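PDB 6BFI: VIN1 from Oscarella pearsei, which binds actin filaments and may play a role in cell-cell adhesion, as a sponge homolog of vinculin. Local coordinates for residues Arg371-Phe376 against Arg416-Thr420. Residues are numbered along the deposited sequence; the frame is centred on the assembly and turned at random.
Sequences RVATDF and RLADT
A salt-bridge network of Arg-371, Asp-375 and Arg-416 ties two neighbouring antiparallel helices of a vinculin-family helical bundle. The helix axes run at 166° to each other, 10.3 Å apart at closest approach. Asp-375 lies one turn after Arg-371, and its carboxylate is shared by the two arginines. Arg-371 NE donates to Asp-375 OD2 at 3.0 Å, meeting the syn side of that oxygen. Arg-416 NE reaches the same carboxylate from the other helix, 3.0 Å from Asp-375 OD2, with a weak bond to each oxygen. The chain of Arg-371 bends at chi2 and chi3, which curls its guanidinium back toward Asp-375. The two guanidinium groups stack, with planes 19° apart and centres separated by 3.6 Å. The shared carboxylate probably balances part of their charge.

Thr-420 OG1 lies at the edge of the Arg-371 guanidinium and accepts a bond from NH2 at 2.8 Å. Thr-420 OG1 also faces Asp-375 OD2, but the modelled separation of 2.3 Å is too short to trust, and this bond is doubtful. Arg-371 NH1 turns to the carbonyl of Leu-308. With an alanine at Arg-371, Asp-375 would probably keep one arginine partner instead of two, Thr-420 OG1 would lose the NH2 donor, and the Arg-416 guanidinium its stacking mate.

Beside this largely buried polar group, helix 466-493 packs against both helices. Leu-417 CD2 stands over the centre of the Phe-376 ring, 3.6 Å from its centroid, in a CH-pi contact. Thr-420 CG2 meets the ring edge instead, 3.7 Å from Phe-376 CE1. This methyl is anti to the backbone N, while OG1 on the other branch serves the charged group. Met-486 also touches Phe-376, and Trp-479 touches Leu-417.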
ATOM      1  N   ARG A 371       6.523  20.695  -9.290  1.00 63.26           N
ATOM      2  CA  ARG A 371       7.023  19.641 -10.168  1.00 58.21           C
ATOM      3  C   ARG A 371       5.880  18.952 -10.899  1.00 54.67           C
ATOM      4  O   ARG A 371       5.975  18.684 -12.103  1.00 52.08           O
ATOM      5  CB  ARG A 371       7.831  18.621  -9.367  1.00 54.57           C
ATOM      6  CG  ARG A 371       9.308  18.960  -9.224  1.00 63.44           C
ATOM      7  CD  ARG A 371      10.067  18.726 -10.523  1.00 59.00           C
ATOM      8  NE  ARG A 371      10.093  17.315 -10.897  1.00 59.95           N
ATOM      9  CZ  ARG A 371      11.025  16.451 -10.506  1.00 58.06           C
ATOM     10  NH1 ARG A 371      12.019  16.854  -9.723  1.00 58.75           N
ATOM     11  NH2 ARG A 371      10.965  15.183 -10.897  1.00 51.16           N
ATOM     12  N   VAL A 372       4.786  18.665 -10.191  1.00 53.11           N
ATOM     13  CA  VAL A 372       3.644  18.033 -10.845  1.00 53.52           C
ATOM     14  C   VAL A 372       3.021  18.978 -11.869  1.00 57.59           C
ATOM     15  O   VAL A 372       2.675  18.565 -12.983  1.00 58.12           O
ATOM     16  CB  VAL A 372       2.619  17.570  -9.798  1.00 54.23           C
ATOM     17  CG1 VAL A 372       1.361  17.053 -10.474  1.00 54.10           C
ATOM     18  CG2 VAL A 372       3.236  16.502  -8.919  1.00 53.79           C
ATOM     19  N   ALA A 373       2.878  20.258 -11.515  1.00 55.36           N
ATOM     20  CA  ALA A 373       2.302  21.223 -12.448  1.00 61.19           C
ATOM     21  C   ALA A 373       3.133  21.350 -13.718  1.00 65.63           C
ATOM     22  O   ALA A 373       2.586  21.624 -14.792  1.00 64.37           O
ATOM     23  CB  ALA A 373       2.154  22.586 -11.776  1.00 66.96           C
ATOM     24  N   THR A 374       4.448  21.151 -13.622  1.00 65.58           N
ATOM     25  CA  THR A 374       5.300  21.288 -14.798  1.00 63.65           C
ATOM     26  C   THR A 374       5.330  20.009 -15.626  1.00 56.83           C
ATOM     27  O   THR A 374       5.171  20.047 -16.853  1.00 54.70           O
ATOM     28  CB  THR A 374       6.716  21.675 -14.378  1.00 64.27           C
ATOM     29  OG1 THR A 374       6.681  22.923 -13.674  1.00 62.87           O
ATOM     30  CG2 THR A 374       7.615  21.811 -15.602  1.00 63.98           C
ATOM     31  N   ASP A 375       5.533  18.863 -14.973  1.00 56.06           N
ATOM     32  CA  ASP A 375       5.831  17.638 -15.710  1.00 56.29           C
ATOM     33  C   ASP A 375       4.583  16.952 -16.260  1.00 53.26           C
ATOM     34  O   ASP A 375       4.664  16.274 -17.290  1.00 55.87           O
ATOM     35  CB  ASP A 375       6.613  16.676 -14.815  1.00 57.90           C
ATOM     36  CG  ASP A 375       7.910  17.281 -14.299  1.00 66.63           C
ATOM     37  OD1 ASP A 375       8.369  18.298 -14.864  1.00 73.05           O
ATOM     38  OD2 ASP A 375       8.476  16.735 -13.327  1.00 66.34           O
ATOM     39  N   PHE A 376       3.431  17.110 -15.611  1.00 53.19           N
ATOM     40  CA  PHE A 376       2.202  16.456 -16.039  1.00 50.25           C
ATOM     41  C   PHE A 376       1.271  17.391 -16.801  1.00 52.38           C
ATOM     42  O   PHE A 376       0.081  17.090 -16.936  1.00 54.67           O
ATOM     43  CB  PHE A 376       1.467  15.863 -14.835  1.00 46.37           C
ATOM     44  CG  PHE A 376       2.095  14.618 -14.288  1.00 49.66           C
ATOM     45  CD1 PHE A 376       3.183  14.693 -13.431  1.00 55.06           C
ATOM     46  CD2 PHE A 376       1.591  13.372 -14.617  1.00 51.27           C
ATOM     47  CE1 PHE A 376       3.760  13.543 -12.919  1.00 55.98           C
ATOM     48  CE2 PHE A 376       2.163  12.220 -14.112  1.00 53.83           C
ATOM     49  CZ  PHE A 376       3.248  12.305 -13.262  1.00 55.51           C
ATOM     50  N   ARG A 416      10.854  11.647 -17.095  1.00 53.47           N
ATOM     51  CA  ARG A 416      10.549  12.719 -16.154  1.00 50.07           C
ATOM     52  C   ARG A 416       9.283  12.419 -15.361  1.00 54.77           C
ATOM     53  O   ARG A 416       9.218  12.700 -14.156  1.00 43.85           O
ATOM     54  CB  ARG A 416      10.416  14.047 -16.896  1.00 48.10           C
ATOM     55  CG  ARG A 416      10.187  15.241 -15.990  1.00 48.31           C
ATOM     56  CD  ARG A 416      11.377  15.477 -15.074  1.00 55.56           C
ATOM     57  NE  ARG A 416      11.285  16.767 -14.403  1.00 63.77           N
ATOM     58  CZ  ARG A 416      12.278  17.333 -13.726  1.00 68.91           C
ATOM     59  NH1 ARG A 416      13.451  16.723 -13.627  1.00 72.99           N
ATOM     60  NH2 ARG A 416      12.101  18.516 -13.155  1.00 68.76           N
ATOM     61  N   LEU A 417       8.264  11.857 -16.018  1.00 51.79           N
ATOM     62  CA  LEU A 417       7.051  11.469 -15.300  1.00 49.14           C
ATOM     63  C   LEU A 417       7.368  10.474 -14.192  1.00 51.33           C
ATOM     64  O   LEU A 417       6.921  10.635 -13.048  1.00 55.20           O
ATOM     65  CB  LEU A 417       6.025  10.877 -16.266  1.00 45.41           C
ATOM     66  CG  LEU A 417       5.417  11.811 -17.308  1.00 49.34           C
ATOM     67  CD1 LEU A 417       4.368  11.067 -18.122  1.00 49.97           C
ATOM     68  CD2 LEU A 417       4.824  13.048 -16.646  1.00 45.37           C
ATOM     69  N   ALA A 418       8.147   9.436 -14.511  1.00 51.76           N
ATOM     70  CA  ALA A 418       8.457   8.425 -13.502  1.00 48.89           C
ATOM     71  C   ALA A 418       9.313   9.000 -12.379  1.00 50.96           C
ATOM     72  O   ALA A 418       9.120   8.656 -11.206  1.00 48.81           O
ATOM     73  CB  ALA A 418       9.147   7.227 -14.154  1.00 46.98           C
ATOM     74  N   ASP A 419      10.261   9.881 -12.717  1.00 55.90           N
ATOM     75  CA  ASP A 419      11.074  10.523 -11.687  1.00 60.90           C
ATOM     76  C   ASP A 419      10.213  11.356 -10.748  1.00 59.91           C
ATOM     77  O   ASP A 419      10.380  11.299  -9.524  1.00 60.94           O
ATOM     78  CB  ASP A 419      12.157  11.390 -12.330  1.00 70.19           C
ATOM     79  CG  ASP A 419      13.325  10.575 -12.848  1.00 80.69           C
ATOM     80  OD1 ASP A 419      13.160   9.351 -13.038  1.00 87.66           O
ATOM     81  OD2 ASP A 419      14.408  11.158 -13.065  1.00 88.06           O
ATOM     82  N   THR A 420       9.281  12.133 -11.304  1.00 56.88           N
ATOM     83  CA  THR A 420       8.401  12.943 -10.469  1.00 53.71           C
ATOM     84  C   THR A 420       7.527  12.068  -9.580  1.00 50.94           C
ATOM     85  O   THR A 420       7.333  12.371  -8.395  1.00 55.03           O
ATOM     86  CB  THR A 420       7.547  13.858 -11.346  1.00 55.41           C
ATOM     87  OG1 THR A 420       8.381  14.868 -11.925  1.00 59.88           O
ATOM     88  CG2 THR A 420       6.450  14.525 -10.527  1.00 55.93           C
TER